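Local coordinates for probable protein phosphatase 2C 50 (Oryza sativa subsp. japonica, PDB 5ZCG) that probably catalyses the magnesium-dependent removal of phosphate from phosphoserine and phosphothreonine in proteins, at residues A19-P24 / Y71-I76; P24-V29 / V148-S153; A82-L87 / D104-K109. The protein carries 5 engineered substitutions. All coordinates share one frame; numbering follows the deposited sequence.

The three contacts lie in one half of the PP2C alpha/beta/beta/alpha sandwich, where helices 67-91 and 99-118 cover the sheet containing strands 18-28, 53-63 and 143-151. Contact 1 sets strand 18-28 against helix 67-91; contact 2 joins a later part of that strand to 143-151; contact 3 pairs the two helices. Centres of contacts 1 and 2 are about 13 Å apart, as are those of 2 and 3, while 1 and 3 are about 16 Å apart. The segments of contacts 1 and 2 alternate along the chain, and contact 3 nests inside the loop closed by contact 2. Leu-84 touches Phe-26 and Leu-150, which joins contacts 2 and 3 through apolar side chains.

Contact 1 (A19-P24 / Y71-I76); sequences ASAAVP and YCRERI
With CG turned away from its backbone N (chi1 167°) and the chain then bending about its CG-CD bond (chi3 72°), Arg-73 lays its aliphatic part against Ser-20 and brings its guanidinium near Ala-19. This is a helix-on-sheet interface of the PP2C alpha/beta/beta/alpha sandwich. The axes of strand 19-23 and helix 71-76 run almost in the same direction, 21° apart, with a closest approach of 7.5 Å. The small side chains of the strand are consistent with this spacing: the methyls of Ala-19 and Ala-21 point toward the helix, whereas the CB of Ser-20 points away. The tightest point is on the strand backbone, where Ser-20 O lies 3.1 Å from Arg-73 CG and 3.2 Å from Arg-73 CD. Ala-19 CB approaches Arg-73 NH1 obliquely at 4.0 Å, and Ala-21 CB is equally far from Arg-73 O. The guanidinium also faces the neighbouring carboxylate in a salt bridge whose N-H...O bond is weak, Arg-73 NE to Glu-74 OE1 at 3.5 Å. On the sheet side, Ala-21, Cys-72 and Ile-76 all touch Phe-60 of strand 53-63. One water links the segments, accepting from Ser-20 N at 3.1 Å and from Arg-73 NH1 at 3.0 Å.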
ATOM      1  N   ALA A  19       9.442   1.664   5.044  1.00 29.86           N
ATOM      2  CA  ALA A  19      10.392   2.754   4.878  1.00 27.47           C
ATOM      3  C   ALA A  19       9.990   3.886   5.811  1.00 30.23           C
ATOM      4  O   ALA A  19       8.848   3.960   6.279  1.00 26.79           O
ATOM      5  CB  ALA A  19      10.452   3.251   3.428  1.00 28.03           C
ATOM      6  N   SER A  20      10.942   4.779   6.071  1.00 31.75           N
ATOM      7  CA  SER A  20      10.673   5.899   6.957  1.00 31.04           C
ATOM      8  C   SER A  20      11.490   7.103   6.517  1.00 30.20           C
ATOM      9  O   SER A  20      12.496   6.979   5.813  1.00 31.03           O
ATOM     10  CB  SER A  20      10.974   5.536   8.415  1.00 30.61           C
ATOM     11  OG  SER A  20      12.366   5.402   8.620  1.00 33.42           O
ATOM     12  N   ALA A  21      11.038   8.277   6.939  1.00 30.72           N
ATOM     13  CA  ALA A  21      11.699   9.531   6.611  1.00 28.06           C
ATOM     14  C   ALA A  21      11.668  10.448   7.821  1.00 26.81           C
ATOM     15  O   ALA A  21      10.668  10.498   8.543  1.00 28.28           O
ATOM     16  CB  ALA A  21      11.035  10.230   5.417  1.00 29.75           C
ATOM     17  N   ALA A  22      12.771  11.164   8.034  1.00 24.98           N
ATOM     18  CA  ALA A  22      12.863  12.195   9.060  1.00 26.66           C
ATOM     19  C   ALA A  22      13.744  13.301   8.500  1.00 31.51           C
ATOM     20  O   ALA A  22      14.963  13.138   8.398  1.00 34.68           O
ATOM     21  CB  ALA A  22      13.433  11.640  10.363  1.00 32.76           C
ATOM     22  N   VAL A  23      13.127  14.411   8.114  1.00 28.07           N
ATOM     23  CA  VAL A  23      13.798  15.505   7.431  1.00 34.49           C
ATOM     24  C   VAL A  23      13.617  16.776   8.255  1.00 33.19           C
ATOM     25  O   VAL A  23      12.548  17.385   8.253  1.00 29.20           O
ATOM     26  CB  VAL A  23      13.252  15.698   6.003  1.00 33.52           C
ATOM     27  CG1 VAL A  23      14.209  16.542   5.188  1.00 36.11           C
ATOM     28  CG2 VAL A  23      13.018  14.346   5.336  1.00 33.79           C
ATOM     29  N   PRO A  24      14.637  17.175   9.013  1.00 34.32           N
ATOM     30  CA  PRO A  24      14.585  18.479   9.682  1.00 33.95           C
ATOM     31  C   PRO A  24      14.611  19.618   8.677  1.00 35.56           C
ATOM     32  O   PRO A  24      15.237  19.527   7.618  1.00 36.51           O
ATOM     33  CB  PRO A  24      15.851  18.483  10.550  1.00 35.13           C
ATOM     34  CG  PRO A  24      16.214  17.026  10.712  1.00 36.60           C
ATOM     35  CD  PRO A  24      15.796  16.370   9.435  1.00 33.09           C
ATOM     36  N   TYR A  71      10.165   5.012  -2.668  1.00 28.60           N
ATOM     37  CA  TYR A  71       9.900   6.205  -3.461  1.00 30.21           C
ATOM     38  C   TYR A  71       9.215   7.272  -2.617  1.00 32.09           C
ATOM     39  O   TYR A  71       9.520   8.462  -2.742  1.00 32.65           O
ATOM     40  CB  TYR A  71       9.052   5.857  -4.684  1.00 25.86           C
ATOM     41  CG  TYR A  71       8.990   6.989  -5.681  1.00 30.48           C
ATOM     42  CD1 TYR A  71      10.016   7.189  -6.597  1.00 32.30           C
ATOM     43  CD2 TYR A  71       7.919   7.872  -5.691  1.00 33.43           C
ATOM     44  CE1 TYR A  71       9.972   8.229  -7.497  1.00 36.12           C
ATOM     45  CE2 TYR A  71       7.865   8.923  -6.594  1.00 32.45           C
ATOM     46  CZ  TYR A  71       8.893   9.089  -7.495  1.00 35.61           C
ATOM     47  OH  TYR A  71       8.848  10.127  -8.388  1.00 40.97           O
ATOM     48  N   CYS A  72       8.290   6.865  -1.743  1.00 28.60           N
ATOM     49  CA  CYS A  72       7.643   7.834  -0.865  1.00 28.93           C
ATOM     50  C   CYS A  72       8.657   8.466   0.074  1.00 30.41           C
ATOM     51  O   CYS A  72       8.702   9.696   0.218  1.00 28.78           O
ATOM     52  CB  CYS A  72       6.516   7.170  -0.081  1.00 27.52           C
ATOM     53  SG  CYS A  72       5.048   6.809  -1.069  1.00 30.11           S
ATOM     54  N   ARG A  73       9.511   7.631   0.685  1.00 23.89           N
ATOM     55  CA  ARG A  73      10.564   8.134   1.563  1.00 30.70           C
ATOM     56  C   ARG A  73      11.424   9.183   0.868  1.00 33.28           C
ATOM     57  O   ARG A  73      11.838  10.166   1.490  1.00 35.00           O
ATOM     58  CB  ARG A  73      11.442   6.978   2.060  1.00 30.73           C
ATOM     59  CG  ARG A  73      12.736   7.431   2.726  1.00 33.50           C
ATOM     60  CD  ARG A  73      13.718   6.281   2.948  1.00 42.20           C
ATOM     61  NE  ARG A  73      14.325   5.822   1.703  1.00 50.79           N
ATOM     62  CZ  ARG A  73      14.598   4.550   1.424  1.00 56.92           C
ATOM     63  NH1 ARG A  73      14.320   3.596   2.304  1.00 57.29           N
ATOM     64  NH2 ARG A  73      15.151   4.233   0.261  1.00 60.95           N
ATOM     65  N   GLU A  74      11.717   8.983  -0.417  1.00 35.72           N
ATOM     66  CA  GLU A  74      12.598   9.913  -1.119  1.00 38.54           C
ATOM     67  C   GLU A  74      11.877  11.120  -1.715  1.00 36.96           C
ATOM     68  O   GLU A  74      12.510  12.165  -1.908  1.00 37.13           O
ATOM     69  CB  GLU A  74      13.360   9.186  -2.235  1.00 42.88           C
ATOM     70  CG  GLU A  74      14.167   7.986  -1.753  1.00 51.85           C
ATOM     71  CD  GLU A  74      15.496   8.381  -1.127  1.00 59.88           C
ATOM     72  OE1 GLU A  74      16.231   7.482  -0.667  1.00 62.60           O
ATOM     73  OE2 GLU A  74      15.807   9.591  -1.094  1.00 63.84           O
ATOM     74  N   ARG A  75      10.578  11.021  -1.999  1.00 33.78           N
ATOM     75  CA  ARG A  75       9.902  12.036  -2.801  1.00 32.01           C
ATOM     76  C   ARG A  75       8.853  12.860  -2.069  1.00 27.57           C
ATOM     77  O   ARG A  75       8.602  13.999  -2.481  1.00 33.54           O
ATOM     78  CB  ARG A  75       9.236  11.391  -4.022  1.00 39.18           C
ATOM     79  CG  ARG A  75      10.174  11.210  -5.201  1.00 44.35           C
ATOM     80  CD  ARG A  75      10.735  12.540  -5.679  1.00 40.56           C
ATOM     81  NE  ARG A  75       9.776  13.286  -6.484  1.00 41.08           N
ATOM     82  CZ  ARG A  75      10.056  14.431  -7.097  1.00 43.23           C
ATOM     83  NH1 ARG A  75      11.269  14.957  -6.992  1.00 43.84           N
ATOM     84  NH2 ARG A  75       9.128  15.051  -7.816  1.00 42.90           N
ATOM     85  N   ILE A  76       8.174  12.310  -1.057  1.00 25.62           N
ATOM     86  CA  ILE A  76       7.047  13.042  -0.486  1.00 26.50           C
ATOM     87  C   ILE A  76       7.515  14.364   0.105  1.00 27.83           C
ATOM     88  O   ILE A  76       6.874  15.402  -0.093  1.00 27.82           O
ATOM     89  CB  ILE A  76       6.298  12.196   0.554  1.00 30.33           C
ATOM     90  CG1 ILE A  76       5.391  11.187  -0.150  1.00 33.57           C
ATOM     91  CG2 ILE A  76       5.472  13.105   1.462  1.00 30.25           C
ATOM     92  CD1 ILE A  76       4.463  10.452   0.783  1.00 39.08           C
TER
HETATM   93  O   HOH W   1      13.726   3.799   5.211  1.00 30.71           O

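Contact 2 (P24-V29 / V148-S153); sequences PRFADV and VALVCS
Leu-150 meets Phe-26 and Val-29 in two different orientations, crossing the phenylalanine side chain at about a right angle and the valine at a slant. Phe-26 and Leu-150 lie on strands 18-28 and 143-151 of the antiparallel sheet of the PP2C sandwich. Both strands are paired with 53-63, so these side chains reach one another past the intervening strand, touching its Ala-54 (Val-29 and Leu-150) and Leu-56 (Phe-26). The backbones stay well apart accordingly, with the nearest CA atoms, those of Val-29 and Cys-152, 8.1 Å from each other. The Phe-26 ring presents its edge: Leu-150 CD1 lies in the ring plane, 3.7 Å from Phe-26 CZ and 3.9 Å from CE1. Val-29 uses a single branch, CG2, held opposite its carbonyl carbon by a chi1 of 162° for CG1. That methyl fits against both ends of the leucine fork, 3.6 Å from Leu-150 CD2 and 3.7 Å from Leu-150 CD1. The joint is therefore wholly apolar, with Leu-150 CD1 shared by the aromatic edge and the valine methyl. One face of the aromatic ring is taken by its own strand, Ala-27 CB sitting 3.6 Å above the Phe-26 ring plane, over its centre.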
ATOM      1  N   PRO A  24      14.637  17.175   9.013  1.00 34.32           N
ATOM      2  CA  PRO A  24      14.585  18.479   9.682  1.00 33.95           C
ATOM      3  C   PRO A  24      14.611  19.618   8.677  1.00 35.56           C
ATOM      4  O   PRO A  24      15.237  19.527   7.618  1.00 36.51           O
ATOM      5  CB  PRO A  24      15.851  18.483  10.550  1.00 35.13           C
ATOM      6  CG  PRO A  24      16.214  17.026  10.712  1.00 36.60           C
ATOM      7  CD  PRO A  24      15.796  16.370   9.435  1.00 33.09           C
ATOM      8  N   ARG A  25      13.925  20.706   9.040  1.00 36.74           N
ATOM      9  CA  ARG A  25      13.898  21.944   8.257  1.00 36.67           C
ATOM     10  C   ARG A  25      13.655  21.680   6.773  1.00 33.31           C
ATOM     11  O   ARG A  25      14.299  22.267   5.900  1.00 31.81           O
ATOM     12  CB  ARG A  25      15.190  22.736   8.464  1.00 42.54           C
ATOM     13  CG  ARG A  25      15.439  23.142   9.910  1.00 49.19           C
ATOM     14  CD  ARG A  25      16.885  23.575  10.135  1.00 55.48           C
ATOM     15  NE  ARG A  25      17.832  22.491   9.880  1.00 62.36           N
ATOM     16  CZ  ARG A  25      18.237  21.613  10.796  1.00 66.04           C
ATOM     17  NH1 ARG A  25      17.781  21.679  12.042  1.00 66.91           N
ATOM     18  NH2 ARG A  25      19.104  20.665  10.464  1.00 65.18           N
ATOM     19  N   PHE A  26      12.707  20.784   6.483  1.00 30.50           N
ATOM     20  CA  PHE A  26      12.448  20.393   5.104  1.00 30.38           C
ATOM     21  C   PHE A  26      11.748  21.492   4.317  1.00 33.21           C
ATOM     22  O   PHE A  26      11.798  21.484   3.081  1.00 31.85           O
ATOM     23  CB  PHE A  26      11.616  19.101   5.066  1.00 31.65           C
ATOM     24  CG  PHE A  26      10.128  19.334   5.068  1.00 29.85           C
ATOM     25  CD1 PHE A  26       9.474  19.708   6.233  1.00 27.09           C
ATOM     26  CD2 PHE A  26       9.384  19.189   3.901  1.00 31.88           C
ATOM     27  CE1 PHE A  26       8.105  19.933   6.242  1.00 27.00           C
ATOM     28  CE2 PHE A  26       8.013  19.411   3.898  1.00 27.39           C
ATOM     29  CZ  PHE A  26       7.372  19.788   5.070  1.00 28.38           C
ATOM     30  N   ALA A  27      11.101  22.430   5.001  1.00 32.58           N
ATOM     31  CA  ALA A  27      10.330  23.468   4.335  1.00 31.97           C
ATOM     32  C   ALA A  27      10.035  24.576   5.331  1.00 33.76           C
ATOM     33  O   ALA A  27      10.266  24.442   6.537  1.00 31.82           O
ATOM     34  CB  ALA A  27       9.022  22.915   3.748  1.00 28.13           C
ATOM     35  N   ASP A  28       9.513  25.674   4.801  1.00 29.16           N
ATOM     36  CA  ASP A  28       8.932  26.747   5.591  1.00 36.16           C
ATOM     37  C   ASP A  28       7.420  26.627   5.487  1.00 36.50           C
ATOM     38  O   ASP A  28       6.887  26.411   4.394  1.00 40.27           O
ATOM     39  CB  ASP A  28       9.393  28.119   5.097  1.00 43.87           C
ATOM     40  CG  ASP A  28      10.792  28.479   5.569  1.00 50.87           C
ATOM     41  OD1 ASP A  28      11.308  27.810   6.490  1.00 52.63           O
ATOM     42  OD2 ASP A  28      11.369  29.445   5.026  1.00 53.79           O
ATOM     43  N   VAL A  29       6.735  26.690   6.621  1.00 34.89           N
ATOM     44  CA  VAL A  29       5.277  26.630   6.596  1.00 35.51           C
ATOM     45  C   VAL A  29       4.754  28.038   6.344  1.00 35.47           C
ATOM     46  O   VAL A  29       5.128  28.969   7.070  1.00 37.16           O
ATOM     47  CB  VAL A  29       4.718  26.050   7.904  1.00 39.30           C
ATOM     48  CG1 VAL A  29       3.243  26.401   8.066  1.00 36.14           C
ATOM     49  CG2 VAL A  29       4.917  24.550   7.925  1.00 44.39           C
ATOM     50  N   VAL A 148       2.284  10.902   7.465  1.00 28.70           N
ATOM     51  CA  VAL A 148       3.299  11.933   7.608  1.00 27.67           C
ATOM     52  C   VAL A 148       2.824  12.971   8.612  1.00 27.01           C
ATOM     53  O   VAL A 148       1.627  13.248   8.747  1.00 28.19           O
ATOM     54  CB  VAL A 148       3.670  12.595   6.255  1.00 28.65           C
ATOM     55  CG1 VAL A 148       3.870  11.533   5.165  1.00 24.92           C
ATOM     56  CG2 VAL A 148       2.633  13.621   5.839  1.00 33.52           C
ATOM     57  N   ALA A 149       3.790  13.527   9.330  1.00 26.59           N
ATOM     58  CA  ALA A 149       3.572  14.563  10.324  1.00 32.87           C
ATOM     59  C   ALA A 149       4.547  15.694  10.042  1.00 30.79           C
ATOM     60  O   ALA A 149       5.768  15.504  10.096  1.00 31.00           O
ATOM     61  CB  ALA A 149       3.763  14.022  11.741  1.00 35.95           C
ATOM     62  N   LEU A 150       4.003  16.853   9.706  1.00 30.13           N
ATOM     63  CA  LEU A 150       4.751  18.093   9.678  1.00 28.01           C
ATOM     64  C   LEU A 150       4.749  18.665  11.086  1.00 27.48           C
ATOM     65  O   LEU A 150       3.689  18.827  11.696  1.00 28.39           O
ATOM     66  CB  LEU A 150       4.119  19.067   8.681  1.00 32.56           C
ATOM     67  CG  LEU A 150       4.673  20.484   8.562  1.00 34.89           C
ATOM     68  CD1 LEU A 150       4.492  20.963   7.130  1.00 34.01           C
ATOM     69  CD2 LEU A 150       3.981  21.423   9.536  1.00 37.04           C
ATOM     70  N   VAL A 151       5.933  18.942  11.612  1.00 27.42           N
ATOM     71  CA  VAL A 151       6.094  19.444  12.965  1.00 32.39           C
ATOM     72  C   VAL A 151       6.745  20.816  12.878  1.00 30.93           C
ATOM     73  O   VAL A 151       7.778  20.979  12.221  1.00 29.24           O
ATOM     74  CB  VAL A 151       6.940  18.494  13.833  1.00 29.62           C
ATOM     75  CG1 VAL A 151       7.130  19.084  15.215  1.00 27.86           C
ATOM     76  CG2 VAL A 151       6.294  17.105  13.897  1.00 27.97           C
ATOM     77  N   CYS A 152       6.131  21.797  13.521  1.00 30.39           N
ATOM     78  CA  CYS A 152       6.748  23.096  13.739  1.00 34.46           C
ATOM     79  C   CYS A 152       6.549  23.460  15.201  1.00 35.06           C
ATOM     80  O   CYS A 152       6.016  22.670  15.987  1.00 37.13           O
ATOM     81  CB  CYS A 152       6.175  24.161  12.789  1.00 34.08           C
ATOM     82  SG  CYS A 152       4.453  24.604  13.085  1.00 35.92           S
ATOM     83  N   SER A 153       6.993  24.658  15.577  1.00 34.59           N
ATOM     84  CA  SER A 153       6.987  25.022  16.990  1.00 39.25           C
ATOM     85  C   SER A 153       5.573  25.064  17.553  1.00 35.25           C
ATOM     86  O   SER A 153       5.349  24.702  18.713  1.00 36.36           O
ATOM     87  CB  SER A 153       7.675  26.373  17.182  1.00 44.97           C
ATOM     88  OG  SER A 153       8.902  26.396  16.482  1.00 52.03           O
TER

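Contact 3 (A82-L87 / D104-K109); sequences AALARL and DDVFTK. Engineered in segment 82-87: Ala-82 (natural residue Glu), Ala-83 (natural residue Glu), Ala-85 (natural residue Lys).
Val-106 points its CB toward helix 82-87 and is the one residue of 104-109 that all three partners there touch. Starting at CB, the first neighbour is Leu-87 CD2, 3.9 Å away. The next atom, CG2, does most of the work. It stands opposite the backbone N of Val-106, as a chi1 of 69° for CG1 requires, and this carries it toward the facing helix. There Val-106 CG2 meets Ala-83 CB at 3.8 Å, Leu-87 CD2 at 4.1 Å and Leu-84 CD2 at 4.2 Å. Both leucine side chains cross the valine at about a right angle, and each touches it through CD2; Leu-87 also touches Leu-33 in a loop. Ala-83 is an engineered substitution (glutamate in the natural sequence), so this methyl contact belongs to the engineered protein. The segment axes are 10.2 Å apart at closest and run in broadly opposed directions (142°), an antiparallel helix pair joined by apolar side chains. On helix 104-109, Asp-104 O accepts from Thr-108 OG1 at 2.8 Å as well as from Thr-108 N, the two donors arriving from opposite faces of the carbonyl plane. The pair lies over the sheet of the PP2C sandwich: Leu-84 also touches Leu-150 of strand 143-151, and Phe-107 rests on Val-148 of that strand and on Val-157 and Ala-159 of strand 155-161.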
ATOM      1  N   ALA A  82       8.126  21.806  -2.126  1.00 31.17           N
ATOM      2  CA  ALA A  82       7.865  22.642  -3.297  1.00 32.45           C
ATOM      3  C   ALA A  82       6.425  23.144  -3.315  1.00 33.80           C
ATOM      4  O   ALA A  82       6.169  24.315  -3.636  1.00 34.43           O
ATOM      5  CB  ALA A  82       8.175  21.866  -4.578  1.00 31.60           C
ATOM      6  N   ALA A  83       5.467  22.277  -2.974  1.00 32.28           N
ATOM      7  CA  ALA A  83       4.065  22.683  -2.971  1.00 31.42           C
ATOM      8  C   ALA A  83       3.796  23.740  -1.909  1.00 35.04           C
ATOM      9  O   ALA A  83       3.012  24.668  -2.137  1.00 35.86           O
ATOM     10  CB  ALA A  83       3.161  21.464  -2.758  1.00 27.73           C
ATOM     11  N   LEU A  84       4.450  23.629  -0.752  1.00 31.36           N
ATOM     12  CA  LEU A  84       4.272  24.628   0.298  1.00 32.15           C
ATOM     13  C   LEU A  84       4.848  25.975  -0.121  1.00 33.11           C
ATOM     14  O   LEU A  84       4.248  27.024   0.153  1.00 38.66           O
ATOM     15  CB  LEU A  84       4.916  24.147   1.598  1.00 33.28           C
ATOM     16  CG  LEU A  84       4.114  23.085   2.356  1.00 33.80           C
ATOM     17  CD1 LEU A  84       4.920  22.512   3.510  1.00 27.30           C
ATOM     18  CD2 LEU A  84       2.801  23.673   2.853  1.00 37.69           C
ATOM     19  N   ALA A  85       6.009  25.974  -0.781  1.00 31.56           N
ATOM     20  CA  ALA A  85       6.566  27.243  -1.250  1.00 41.57           C
ATOM     21  C   ALA A  85       5.662  27.889  -2.302  1.00 39.75           C
ATOM     22  O   ALA A  85       5.364  29.093  -2.228  1.00 41.75           O
ATOM     23  CB  ALA A  85       7.977  27.026  -1.800  1.00 45.94           C
ATOM     24  N   ARG A  86       5.182  27.091  -3.262  1.00 40.87           N
ATOM     25  CA  ARG A  86       4.270  27.617  -4.273  1.00 44.62           C
ATOM     26  C   ARG A  86       2.991  28.146  -3.635  1.00 43.10           C
ATOM     27  O   ARG A  86       2.471  29.196  -4.038  1.00 39.03           O
ATOM     28  CB  ARG A  86       3.940  26.532  -5.300  1.00 50.18           C
ATOM     29  CG  ARG A  86       5.007  26.322  -6.361  1.00 59.82           C
ATOM     30  CD  ARG A  86       4.652  25.174  -7.306  1.00 68.70           C
ATOM     31  NE  ARG A  86       3.226  24.846  -7.288  1.00 75.33           N
ATOM     32  CZ  ARG A  86       2.737  23.640  -7.008  1.00 76.96           C
ATOM     33  NH1 ARG A  86       3.558  22.638  -6.719  1.00 77.98           N
ATOM     34  NH2 ARG A  86       1.426  23.434  -7.014  1.00 76.16           N
ATOM     35  N   LEU A  87       2.475  27.438  -2.626  1.00 38.38           N
ATOM     36  CA  LEU A  87       1.243  27.865  -1.980  1.00 40.71           C
ATOM     37  C   LEU A  87       1.445  29.167  -1.216  1.00 41.99           C
ATOM     38  O   LEU A  87       0.555  30.019  -1.206  1.00 39.98           O
ATOM     39  CB  LEU A  87       0.729  26.763  -1.055  1.00 40.35           C
ATOM     40  CG  LEU A  87      -0.503  27.083  -0.207  1.00 41.06           C
ATOM     41  CD1 LEU A  87      -1.678  27.498  -1.084  1.00 37.84           C
ATOM     42  CD2 LEU A  87      -0.866  25.892   0.679  1.00 41.64           C
ATOM     43  N   ASP A 104      -5.815  20.634   3.472  1.00 33.83           N
ATOM     44  CA  ASP A 104      -6.351  19.479   2.760  1.00 33.94           C
ATOM     45  C   ASP A 104      -5.885  19.469   1.315  1.00 33.30           C
ATOM     46  O   ASP A 104      -5.453  18.432   0.805  1.00 31.88           O
ATOM     47  CB  ASP A 104      -7.880  19.487   2.800  1.00 38.12           C
ATOM     48  CG  ASP A 104      -8.435  19.265   4.186  1.00 46.67           C
ATOM     49  OD1 ASP A 104      -7.661  18.886   5.092  1.00 51.42           O
ATOM     50  OD2 ASP A 104      -9.654  19.472   4.369  1.00 50.11           O
ATOM     51  N   ASP A 105      -5.951  20.622   0.644  1.00 34.12           N
ATOM     52  CA  ASP A 105      -5.641  20.662  -0.778  1.00 34.73           C
ATOM     53  C   ASP A 105      -4.154  20.458  -1.034  1.00 32.33           C
ATOM     54  O   ASP A 105      -3.779  19.735  -1.960  1.00 31.35           O
ATOM     55  CB  ASP A 105      -6.111  21.986  -1.382  1.00 41.45           C
ATOM     56  CG  ASP A 105      -5.843  22.071  -2.868  1.00 46.84           C
ATOM     57  OD1 ASP A 105      -6.467  21.305  -3.626  1.00 51.62           O
ATOM     58  OD2 ASP A 105      -5.006  22.900  -3.280  1.00 52.00           O
ATOM     59  N   VAL A 106      -3.290  21.083  -0.235  1.00 35.67           N
ATOM     60  CA  VAL A 106      -1.861  20.941  -0.484  1.00 34.88           C
ATOM     61  C   VAL A 106      -1.415  19.504  -0.213  1.00 31.38           C
ATOM     62  O   VAL A 106      -0.659  18.917  -1.000  1.00 30.99           O
ATOM     63  CB  VAL A 106      -1.054  21.981   0.326  1.00 37.06           C
ATOM     64  CG1 VAL A 106      -1.097  21.704   1.823  1.00 40.27           C
ATOM     65  CG2 VAL A 106       0.388  22.033  -0.162  1.00 38.12           C
ATOM     66  N   PHE A 107      -1.944  18.876   0.845  1.00 28.66           N
ATOM     67  CA  PHE A 107      -1.555  17.488   1.094  1.00 29.80           C
ATOM     68  C   PHE A 107      -2.171  16.540   0.067  1.00 30.13           C
ATOM     69  O   PHE A 107      -1.512  15.592  -0.385  1.00 29.69           O
ATOM     70  CB  PHE A 107      -1.938  17.078   2.513  1.00 28.77           C
ATOM     71  CG  PHE A 107      -0.860  17.341   3.526  1.00 28.37           C
ATOM     72  CD1 PHE A 107       0.338  16.643   3.479  1.00 25.88           C
ATOM     73  CD2 PHE A 107      -1.043  18.280   4.520  1.00 26.01           C
ATOM     74  CE1 PHE A 107       1.326  16.882   4.404  1.00 27.25           C
ATOM     75  CE2 PHE A 107      -0.051  18.525   5.449  1.00 28.90           C
ATOM     76  CZ  PHE A 107       1.134  17.824   5.390  1.00 26.59           C
ATOM     77  N   THR A 108      -3.423  16.786  -0.332  1.00 29.47           N
ATOM     78  CA  THR A 108      -4.064  15.951  -1.343  1.00 30.43           C
ATOM     79  C   THR A 108      -3.304  16.015  -2.659  1.00 32.35           C
ATOM     80  O   THR A 108      -3.045  14.981  -3.290  1.00 32.93           O
ATOM     81  CB  THR A 108      -5.517  16.392  -1.533  1.00 33.48           C
ATOM     82  OG1 THR A 108      -6.276  16.057  -0.366  1.00 36.02           O
ATOM     83  CG2 THR A 108      -6.138  15.716  -2.753  1.00 32.10           C
ATOM     84  N   LYS A 109      -2.927  17.228  -3.083  1.00 25.77           N
ATOM     85  CA  LYS A 109      -2.194  17.397  -4.331  1.00 26.48           C
ATOM     86  C   LYS A 109      -0.799  16.791  -4.248  1.00 25.46           C
ATOM     87  O   LYS A 109      -0.322  16.200  -5.221  1.00 23.88           O
ATOM     88  CB  LYS A 109      -2.110  18.883  -4.696  1.00 34.44           C
ATOM     89  CG  LYS A 109      -3.235  19.385  -5.602  1.00 43.80           C
ATOM     90  CD  LYS A 109      -4.606  19.128  -4.991  1.00 53.01           C
ATOM     91  CE  LYS A 109      -5.693  19.027  -6.050  1.00 59.14           C
ATOM     92  NZ  LYS A 109      -6.891  18.306  -5.530  1.00 61.81           N
TER